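Side-chain contacts in C-glycoside 3-oxidase (Microbacterium trichothecenolyticum, PDB 7DVE), which oxidises the C3 hydroxyl of the sugar in C-glycosides such as isoorientin and mangiferin, using FAD and passing the electrons to O2 to form hydrogen peroxide: residues 54-59 with 209-214; 337-342 with 416-421; 373-376 with 380-383. All coordinates share one frame; numbering follows the deposited sequence.

Interaction 1. Residues 54-59 with 209-214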
loop_
_atom_site.group_PDB
_atom_site.type_symbol
_atom_site.label_atom_id
_atom_site.label_comp_id
_atom_site.label_asym_id
_atom_site.label_seq_id
_atom_site.Cartn_x
_atom_site.Cartn_y
_atom_site.Cartn_z
ATOM N N VAL A 54 6.366 -13.167 -0.437
ATOM C CA VAL A 54 6.736 -14.354 0.335
ATOM C C VAL A 54 6.054 -15.613 -0.208
ATOM O O VAL A 54 6.617 -16.702 -0.133
ATOM C CB VAL A 54 6.460 -14.144 1.841
ATOM C CG1 VAL A 54 7.316 -12.983 2.399
ATOM C CG2 VAL A 54 4.957 -13.921 2.142
ATOM N N LYS A 55 4.875 -15.499 -0.812
ATOM C CA LYS A 55 4.270 -16.715 -1.354
ATOM C C LYS A 55 5.029 -17.295 -2.554
ATOM O O LYS A 55 4.607 -18.316 -3.114
ATOM C CB LYS A 55 2.828 -16.440 -1.749
ATOM C CG LYS A 55 1.921 -16.058 -0.583
ATOM C CD LYS A 55 0.561 -16.764 -0.685
ATOM C CE LYS A 55 -0.275 -16.505 0.553
ATOM N NZ LYS A 55 -1.694 -16.840 0.279
ATOM N N ASN A 56 6.123 -16.673 -2.983
ATOM C CA ASN A 56 7.027 -17.325 -3.914
ATOM C C ASN A 56 7.862 -18.411 -3.254
ATOM O O ASN A 56 8.516 -19.173 -3.967
ATOM C CB ASN A 56 7.964 -16.298 -4.548
ATOM C CG ASN A 56 7.307 -15.525 -5.648
ATOM O OD1 ASN A 56 7.085 -16.048 -6.750
ATOM N ND2 ASN A 56 6.995 -14.255 -5.369
ATOM N N ILE A 57 7.886 -18.469 -1.929
ATOM C CA ILE A 57 8.743 -19.385 -1.187
ATOM C C ILE A 57 7.955 -20.659 -0.907
ATOM O O ILE A 57 6.917 -20.619 -0.234
ATOM C CB ILE A 57 9.233 -18.752 0.123
ATOM C CG1 ILE A 57 9.947 -17.429 -0.136
ATOM C CG2 ILE A 57 10.152 -19.727 0.852
ATOM C CD1 ILE A 57 10.107 -16.564 1.117
ATOM N N ALA A 58 8.462 -21.785 -1.401
ATOM C CA ALA A 58 7.732 -23.046 -1.334
ATOM C C ALA A 58 7.822 -23.694 0.044
ATOM O O ALA A 58 6.849 -24.288 0.516
ATOM C CB ALA A 58 8.258 -24.019 -2.393
ATOM N N ASP A 59 8.979 -23.627 0.686
ATOM C CA ASP A 59 9.136 -24.282 1.978
ATOM C C ASP A 59 8.364 -23.500 3.038
ATOM O O ASP A 59 8.493 -22.275 3.129
ATOM C CB ASP A 59 10.621 -24.369 2.345
ATOM C CG ASP A 59 10.847 -24.966 3.721
ATOM O OD1 ASP A 59 10.568 -26.168 3.908
ATOM O OD2 ASP A 59 11.266 -24.216 4.626
ATOM N N PRO A 209 2.533 -21.382 -11.208
ATOM C CA PRO A 209 1.645 -20.772 -10.201
ATOM C C PRO A 209 1.449 -19.266 -10.316
ATOM O O PRO A 209 2.392 -18.500 -10.493
ATOM C CB PRO A 209 2.322 -21.138 -8.873
ATOM C CG PRO A 209 3.537 -22.068 -9.260
ATOM C CD PRO A 209 3.268 -22.526 -10.640
ATOM N N LEU A 210 0.191 -18.861 -10.181
ATOM C CA LEU A 210 -0.205 -17.479 -9.924
ATOM C C LEU A 210 0.303 -16.996 -8.563
ATOM O O LEU A 210 0.241 -17.743 -7.586
ATOM C CB LEU A 210 -1.725 -17.410 -9.939
ATOM C CG LEU A 210 -2.446 -16.160 -10.397
ATOM C CD1 LEU A 210 -1.967 -15.743 -11.773
ATOM C CD2 LEU A 210 -3.951 -16.424 -10.393
ATOM N N VAL A 211 0.749 -15.732 -8.489
ATOM C CA VAL A 211 1.307 -15.158 -7.261
ATOM C C VAL A 211 1.285 -13.626 -7.334
ATOM O O VAL A 211 1.370 -13.038 -8.409
ATOM C CB VAL A 211 2.739 -15.690 -7.004
ATOM C CG1 VAL A 211 3.725 -15.094 -8.013
ATOM C CG2 VAL A 211 3.165 -15.376 -5.561
ATOM N N TRP A 212 1.173 -12.980 -6.167
ATOM C CA TRP A 212 1.101 -11.515 -6.089
ATOM C C TRP A 212 2.400 -10.856 -6.564
ATOM O O TRP A 212 3.504 -11.373 -6.360
ATOM C CB TRP A 212 0.801 -11.056 -4.648
ATOM C CG TRP A 212 -0.416 -11.699 -4.048
ATOM C CD1 TRP A 212 -0.460 -12.495 -2.936
ATOM C CD2 TRP A 212 -1.767 -11.622 -4.533
ATOM N NE1 TRP A 212 -1.745 -12.934 -2.709
ATOM C CE2 TRP A 212 -2.569 -12.405 -3.666
ATOM C CE3 TRP A 212 -2.377 -10.975 -5.617
ATOM C CZ2 TRP A 212 -3.947 -12.540 -3.839
ATOM C CZ3 TRP A 212 -3.746 -11.117 -5.791
ATOM C CH2 TRP A 212 -4.518 -11.897 -4.906
ATOM N N SER A 213 2.248 -9.683 -7.173
ATOM C CA SER A 213 3.333 -8.895 -7.747
ATOM C C SER A 213 3.670 -7.723 -6.830
ATOM O O SER A 213 2.774 -7.063 -6.306
ATOM C CB SER A 213 2.930 -8.354 -9.125
ATOM O OG SER A 213 2.754 -9.401 -10.063
ATOM N N GLY A 214 4.961 -7.455 -6.650
ATOM C CA GLY A 214 5.388 -6.396 -5.751
ATOM C C GLY A 214 6.541 -5.555 -6.259
ATOM O O GLY A 214 6.619 -5.264 -7.455
HETATM O O HOH W 1 6.226 -11.712 -6.321
#

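Interaction 2. Residues 337-342 with 416-421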
loop_
_atom_site.group_PDB
_atom_site.type_symbol
_atom_site.label_atom_id
_atom_site.label_comp_id
_atom_site.label_asym_id
_atom_site.label_seq_id
_atom_site.Cartn_x
_atom_site.Cartn_y
_atom_site.Cartn_z
ATOM N N ASP A 337 -20.059 8.089 -5.336
ATOM C CA ASP A 337 -20.428 9.145 -4.393
ATOM C C ASP A 337 -21.726 8.810 -3.663
ATOM O O ASP A 337 -21.861 9.072 -2.460
ATOM C CB ASP A 337 -20.577 10.484 -5.124
ATOM C CG ASP A 337 -19.254 11.192 -5.328
ATOM O OD1 ASP A 337 -18.239 10.661 -4.857
ATOM O OD2 ASP A 337 -19.216 12.267 -5.957
ATOM N N ASP A 338 -22.687 8.219 -4.381
ATOM C CA ASP A 338 -23.978 7.836 -3.823
ATOM C C ASP A 338 -23.884 6.605 -2.912
ATOM O O ASP A 338 -24.718 6.448 -2.010
ATOM C CB ASP A 338 -24.943 7.554 -4.968
ATOM C CG ASP A 338 -24.703 8.468 -6.194
ATOM O OD1 ASP A 338 -24.937 9.703 -6.110
ATOM O OD2 ASP A 338 -24.193 7.941 -7.228
ATOM N N MET A 339 -22.908 5.714 -3.144
ATOM C CA MET A 339 -22.732 4.477 -2.371
ATOM C C MET A 339 -21.272 4.373 -1.942
ATOM O O MET A 339 -20.509 3.570 -2.493
ATOM C CB MET A 339 -23.123 3.246 -3.193
ATOM C CG MET A 339 -24.601 2.930 -3.317
ATOM S SD MET A 339 -25.409 2.868 -1.727
ATOM C CE MET A 339 -24.898 1.214 -1.213
ATOM N N PRO A 340 -20.851 5.163 -0.946
ATOM C CA PRO A 340 -19.418 5.473 -0.790
ATOM C C PRO A 340 -18.619 4.418 -0.024
ATOM O O PRO A 340 -17.957 4.708 0.976
ATOM C CB PRO A 340 -19.457 6.831 -0.072
ATOM C CG PRO A 340 -20.705 6.808 0.716
ATOM C CD PRO A 340 -21.697 5.971 -0.049
ATOM N N PHE A 341 -18.611 3.184 -0.545
ATOM C CA PHE A 341 -17.790 2.106 -0.014
ATOM C C PHE A 341 -17.079 1.379 -1.143
ATOM O O PHE A 341 -17.666 1.103 -2.193
ATOM C CB PHE A 341 -18.631 1.101 0.796
ATOM C CG PHE A 341 -19.828 1.717 1.425
ATOM C CD1 PHE A 341 -19.701 2.473 2.569
ATOM C CD2 PHE A 341 -21.074 1.605 0.828
ATOM C CE1 PHE A 341 -20.818 3.101 3.134
ATOM C CE2 PHE A 341 -22.192 2.224 1.378
ATOM C CZ PHE A 341 -22.067 2.973 2.534
ATOM N N HIS A 342 -15.814 1.055 -0.924
ATOM C CA HIS A 342 -15.119 0.143 -1.823
ATOM C C HIS A 342 -15.368 -1.280 -1.327
ATOM O O HIS A 342 -15.121 -1.579 -0.154
ATOM C CB HIS A 342 -13.629 0.455 -1.871
ATOM C CG HIS A 342 -12.792 -0.681 -2.353
ATOM N ND1 HIS A 342 -12.622 -0.961 -3.692
ATOM C CD2 HIS A 342 -12.099 -1.631 -1.676
ATOM C CE1 HIS A 342 -11.841 -2.017 -3.821
ATOM N NE2 HIS A 342 -11.503 -2.439 -2.612
ATOM N N LYS A 416 -22.163 -1.514 7.001
ATOM C CA LYS A 416 -22.598 -2.777 7.608
ATOM C C LYS A 416 -23.858 -3.336 6.930
ATOM O O LYS A 416 -23.917 -4.528 6.551
ATOM C CB LYS A 416 -22.815 -2.572 9.102
ATOM C CG LYS A 416 -21.520 -2.186 9.800
ATOM C CD LYS A 416 -21.794 -1.688 11.197
ATOM C CE LYS A 416 -22.343 -2.818 12.032
ATOM N NZ LYS A 416 -22.271 -2.453 13.441
ATOM N N ALA A 417 -24.862 -2.472 6.723
ATOM C CA ALA A 417 -26.067 -2.947 6.040
ATOM C C ALA A 417 -25.766 -3.375 4.599
ATOM O O ALA A 417 -26.294 -4.394 4.118
ATOM C CB ALA A 417 -27.157 -1.877 6.078
ATOM N N GLU A 418 -24.886 -2.650 3.908
ATOM C CA GLU A 418 -24.610 -3.030 2.518
ATOM C C GLU A 418 -23.808 -4.324 2.426
ATOM O O GLU A 418 -24.007 -5.107 1.485
ATOM C CB GLU A 418 -23.889 -1.914 1.753
ATOM C CG GLU A 418 -23.484 -2.314 0.285
ATOM C CD GLU A 418 -24.676 -2.493 -0.677
ATOM O OE1 GLU A 418 -25.838 -2.398 -0.227
ATOM O OE2 GLU A 418 -24.453 -2.734 -1.896
ATOM N N ILE A 419 -22.893 -4.579 3.357
ATOM C CA ILE A 419 -22.110 -5.797 3.203
ATOM C C ILE A 419 -22.982 -7.011 3.466
ATOM O O ILE A 419 -22.823 -8.048 2.811
ATOM C CB ILE A 419 -20.855 -5.804 4.093
ATOM C CG1 ILE A 419 -19.914 -6.914 3.603
ATOM C CG2 ILE A 419 -21.226 -6.017 5.520
ATOM C CD1 ILE A 419 -18.485 -6.782 4.121
ATOM N N VAL A 420 -23.944 -6.897 4.386
ATOM C CA VAL A 420 -24.875 -8.014 4.560
ATOM C C VAL A 420 -25.722 -8.209 3.302
ATOM O O VAL A 420 -25.929 -9.346 2.846
ATOM C CB VAL A 420 -25.740 -7.800 5.816
ATOM C CG1 VAL A 420 -26.757 -8.920 5.957
ATOM C CG2 VAL A 420 -24.843 -7.747 7.023
ATOM N N ARG A 421 -26.190 -7.109 2.690
ATOM C CA ARG A 421 -26.987 -7.258 1.471
ATOM C C ARG A 421 -26.181 -7.914 0.345
ATOM O O ARG A 421 -26.700 -8.758 -0.401
ATOM C CB ARG A 421 -27.529 -5.898 1.027
ATOM C CG ARG A 421 -28.413 -5.963 -0.212
ATOM C CD ARG A 421 -28.756 -4.564 -0.768
ATOM N NE ARG A 421 -27.778 -4.139 -1.763
ATOM C CZ ARG A 421 -27.750 -4.590 -3.014
ATOM N NH1 ARG A 421 -28.654 -5.448 -3.458
ATOM N NH2 ARG A 421 -26.792 -4.173 -3.838
#

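Interaction 3. Residues 373-376 with 380-383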
loop_
_atom_site.group_PDB
_atom_site.type_symbol
_atom_site.label_atom_id
_atom_site.label_comp_id
_atom_site.label_asym_id
_atom_site.label_seq_id
_atom_site.Cartn_x
_atom_site.Cartn_y
_atom_site.Cartn_z
ATOM N N CYS A 373 -14.634 2.149 4.093
ATOM C CA CYS A 373 -15.208 3.482 4.169
ATOM C C CYS A 373 -14.168 4.554 3.872
ATOM O O CYS A 373 -12.971 4.371 4.122
ATOM C CB CYS A 373 -15.787 3.728 5.558
ATOM S SG CYS A 373 -17.135 2.646 5.916
ATOM N N ALA A 374 -14.649 5.680 3.339
ATOM C CA ALA A 374 -13.856 6.897 3.251
ATOM C C ALA A 374 -13.914 7.646 4.584
ATOM O O ALA A 374 -14.950 7.671 5.251
ATOM C CB ALA A 374 -14.380 7.790 2.129
ATOM N N LYS A 375 -12.791 8.243 4.974
ATOM C CA LYS A 375 -12.702 8.943 6.243
ATOM C C LYS A 375 -13.197 10.381 6.100
ATOM O O LYS A 375 -12.985 11.027 5.069
ATOM C CB LYS A 375 -11.260 8.947 6.750
ATOM C CG LYS A 375 -11.085 9.529 8.176
ATOM C CD LYS A 375 -11.914 8.820 9.249
ATOM C CE LYS A 375 -11.572 9.333 10.677
ATOM N NZ LYS A 375 -11.985 10.763 10.961
ATOM N N ASP A 376 -13.899 10.858 7.122
ATOM C CA ASP A 376 -14.124 12.285 7.304
ATOM C C ASP A 376 -12.797 12.916 7.707
ATOM O O ASP A 376 -12.360 12.775 8.856
ATOM C CB ASP A 376 -15.190 12.503 8.374
ATOM C CG ASP A 376 -15.462 13.978 8.659
ATOM O OD1 ASP A 376 -14.679 14.845 8.225
ATOM O OD2 ASP A 376 -16.479 14.268 9.317
ATOM N N SER A 380 -6.952 17.240 13.039
ATOM C CA SER A 380 -6.412 16.663 14.264
ATOM C C SER A 380 -6.094 15.182 14.129
ATOM O O SER A 380 -5.380 14.638 14.974
ATOM C CB SER A 380 -7.386 16.875 15.417
ATOM O OG SER A 380 -8.622 16.263 15.114
ATOM N N ASP A 381 -6.616 14.513 13.102
ATOM C CA ASP A 381 -6.180 13.157 12.803
ATOM C C ASP A 381 -4.749 13.232 12.292
ATOM O O ASP A 381 -4.520 13.680 11.166
ATOM C CB ASP A 381 -7.094 12.507 11.763
ATOM C CG ASP A 381 -8.525 12.276 12.271
ATOM O OD1 ASP A 381 -8.732 12.144 13.495
ATOM O OD2 ASP A 381 -9.454 12.210 11.430
ATOM N N ARG A 382 -3.778 12.805 13.098
ATOM C CA ARG A 382 -2.388 12.985 12.697
ATOM C C ARG A 382 -1.482 11.982 13.392
ATOM O O ARG A 382 -1.873 11.301 14.344
ATOM C CB ARG A 382 -1.895 14.393 13.012
ATOM C CG ARG A 382 -2.006 14.737 14.487
ATOM C CD ARG A 382 -1.847 16.204 14.645
ATOM N NE ARG A 382 -1.395 16.552 15.971
ATOM C CZ ARG A 382 -0.293 17.242 16.233
ATOM N NH1 ARG A 382 0.562 17.568 15.276
ATOM N NH2 ARG A 382 -0.057 17.629 17.490
ATOM N N VAL A 383 -0.243 11.917 12.899
ATOM C CA VAL A 383 0.860 11.289 13.611
ATOM C C VAL A 383 1.799 12.388 14.098
ATOM O O VAL A 383 2.269 13.203 13.301
ATOM C CB VAL A 383 1.601 10.261 12.740
ATOM C CG1 VAL A 383 1.971 10.846 11.396
ATOM C CG2 VAL A 383 2.837 9.757 13.474
#

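Interaction 1. Residues 54-59 with 209-214
Lys55 and Val211 form the closest backbone approach, their CA atoms 6.8 Å apart, where the 3-10 turn 54-56 faces the short strand 210-212 without any direct hydrogen bond between them. The side chain of Val211 points across to the turn, and its two methyls divide the work. CG2, anti to the backbone N, is 4.0 Å from Lys55 CB and lies over the face of the Asn56 amide. CG1, on the same side of the amide, is displaced toward Asn56 OD1, at 3.7 Å. The Asn56 and Val211 side chains cross at about a right angle. The polar atoms of the amide are engaged elsewhere: OD1 accepts a hydrogen bond from Arg205, and ND2 gives one to the carbonyl of His53. Asn56 ND2 also donates to a water at 2.8 Å, and this water in turn donates to Trp212 O at 2.7 Å. With an alanine here, Arg205 would probably lose this acceptor, the His53 carbonyl its donor and the bridging water its hold on the turn. The turn belongs to the loop after strand 37-40 of the parallel FAD-binding sheet, whereas strand 210-212 pairs with 196-204 in the antiparallel sheet of this GMC oxidoreductase. With 173 Å² buried, the methyls of Val211 pack against an amide whose polar atoms are bonded elsewhere, and the polar link to the strand goes through water.

Interaction 2. Residues 337-342 with 416-421
Met339 reaches the Glu418 side chain through its terminal methyl, the closest contact between the loop 337-340 and helix 416-421 and a van der Waals one. Met339 CE sits 3.8 Å from Glu418 CD, so the methyl abuts the carboxylate end as well as its stem. Two successive bends, chi2 -52° and chi3 -80°, fold the methionine chain, and the two side chains cross at about a right angle. The same methyl lies at the edge of the Phe341 ring, in its plane. Phe341 adds a looser, oblique approach, with CE2 4.5 Å from Glu418 CB, and Pro340 CD lies over one face of the ring, offset toward the rim.

Between the two segments no hydrogen bond forms; the carboxylate of Glu418 is paired within the helix, with Arg421, three residues on. Arg421 NE donates to Glu418 OE1 at 3.0 Å in a salt bridge with an N-H...O angle of 158°. The acceptor lies nearly in the guanidinium plane and is met on its syn side, but tilted out of the carboxylate plane. A weak second bond joins Arg421 NH2 to Glu418 OE2 at 3.4 Å, and NH1 holds the carbonyl of Val184. The ion pair probably offsets the charge beside the methionine methyl.

In the loop, Pro340 centres an inverse gamma turn, closed by the 2.7 Å bond from Phe341 N to Met339 O. The turn leads into strand 341-347, which lies between 330-333 and 366-373 in the large antiparallel sheet. Helix 406-424 packs on this sheet, consistent with the substrate-binding domain of GMC oxidoreductases: Leu371 of strand 366-373 touches both Phe341 and Glu418, while Arg414, one turn earlier on the helix, packs against Met339, Pro340 and Phe341 and bonds to Asp338 O.

Interaction 3. Residues 373-376 with 380-383
Lys375 and Asp381 form a salt bridge, with Lys375 NZ 3.0 Å from Asp381 OD2 and donating a hydrogen bond to it. The ammonium meets the oxygen on its syn side, 22° out of the carboxylate plane, and the two side chains approach from opposite directions; Lys375 CE follows at 3.7 Å from Asp381 OD2. The same NZ turns back to its own segment and donates to Asp376 O at 2.9 Å, with a C=O...N angle of 142° and tilted from the carbonyl plane. Bends at chi2 and chi4 curl the lysine chain and bring its end beside the carbonyl of the next residue. Asp408 gives NZ a second carboxylate partner, and the carbonyl of Thr403 is a further acceptor; this concentration of oxygens around a buried amine would probably favour its charged form. Asp381 OD1, the other carboxylate oxygen, accepts from Thr403 N, which helps to fix the rotation of the group.

The salt bridge spans a short connection in the chain, which leaves strand 366-373 of the large antiparallel sheet and goes on to strand 382-386 of a two-stranded antiparallel sheet with 396-401. Only three residues separate the two segments, yet the CA atoms of Asp376 and Asp381 remain 9.7 Å apart, so the bridging is done by side chains.

Farther out, the ammonium makes a cation-pi contact with Tyr402, and the Asp381 side chain also touches Tyr402. The Asp376 carboxylate is held by Ser405 and Arg407, just ahead of and within helix 406-424, and 6.7 Å separates Asp376 OD1 from Asp381 OD2.

Interactions 2 and 3 are neighbours, their centres about 19 Å apart, and they touch where Phe341 CD1 packs 4.2 Å from Cys373 SG. Along the chain, interaction 3 is nested inside the loop closed by interaction 2, and helix 406-424 supplies Glu418 to interaction 2 and Asp408 to the lysine of interaction 3. Interaction 1 lies apart, its centre about 32 Å from that of interaction 2 and 33 Å from that of interaction 3, although interactions 1 and 2 both reach the large antiparallel sheet. In interaction 1 the Lys55 side chain is about 9 Å from FAD and about 7 Å from that of Thr129, which binds it. The Lys375 and Phe341 side chains lie about 10 and 12 Å from that of His444, the inferred proton acceptor.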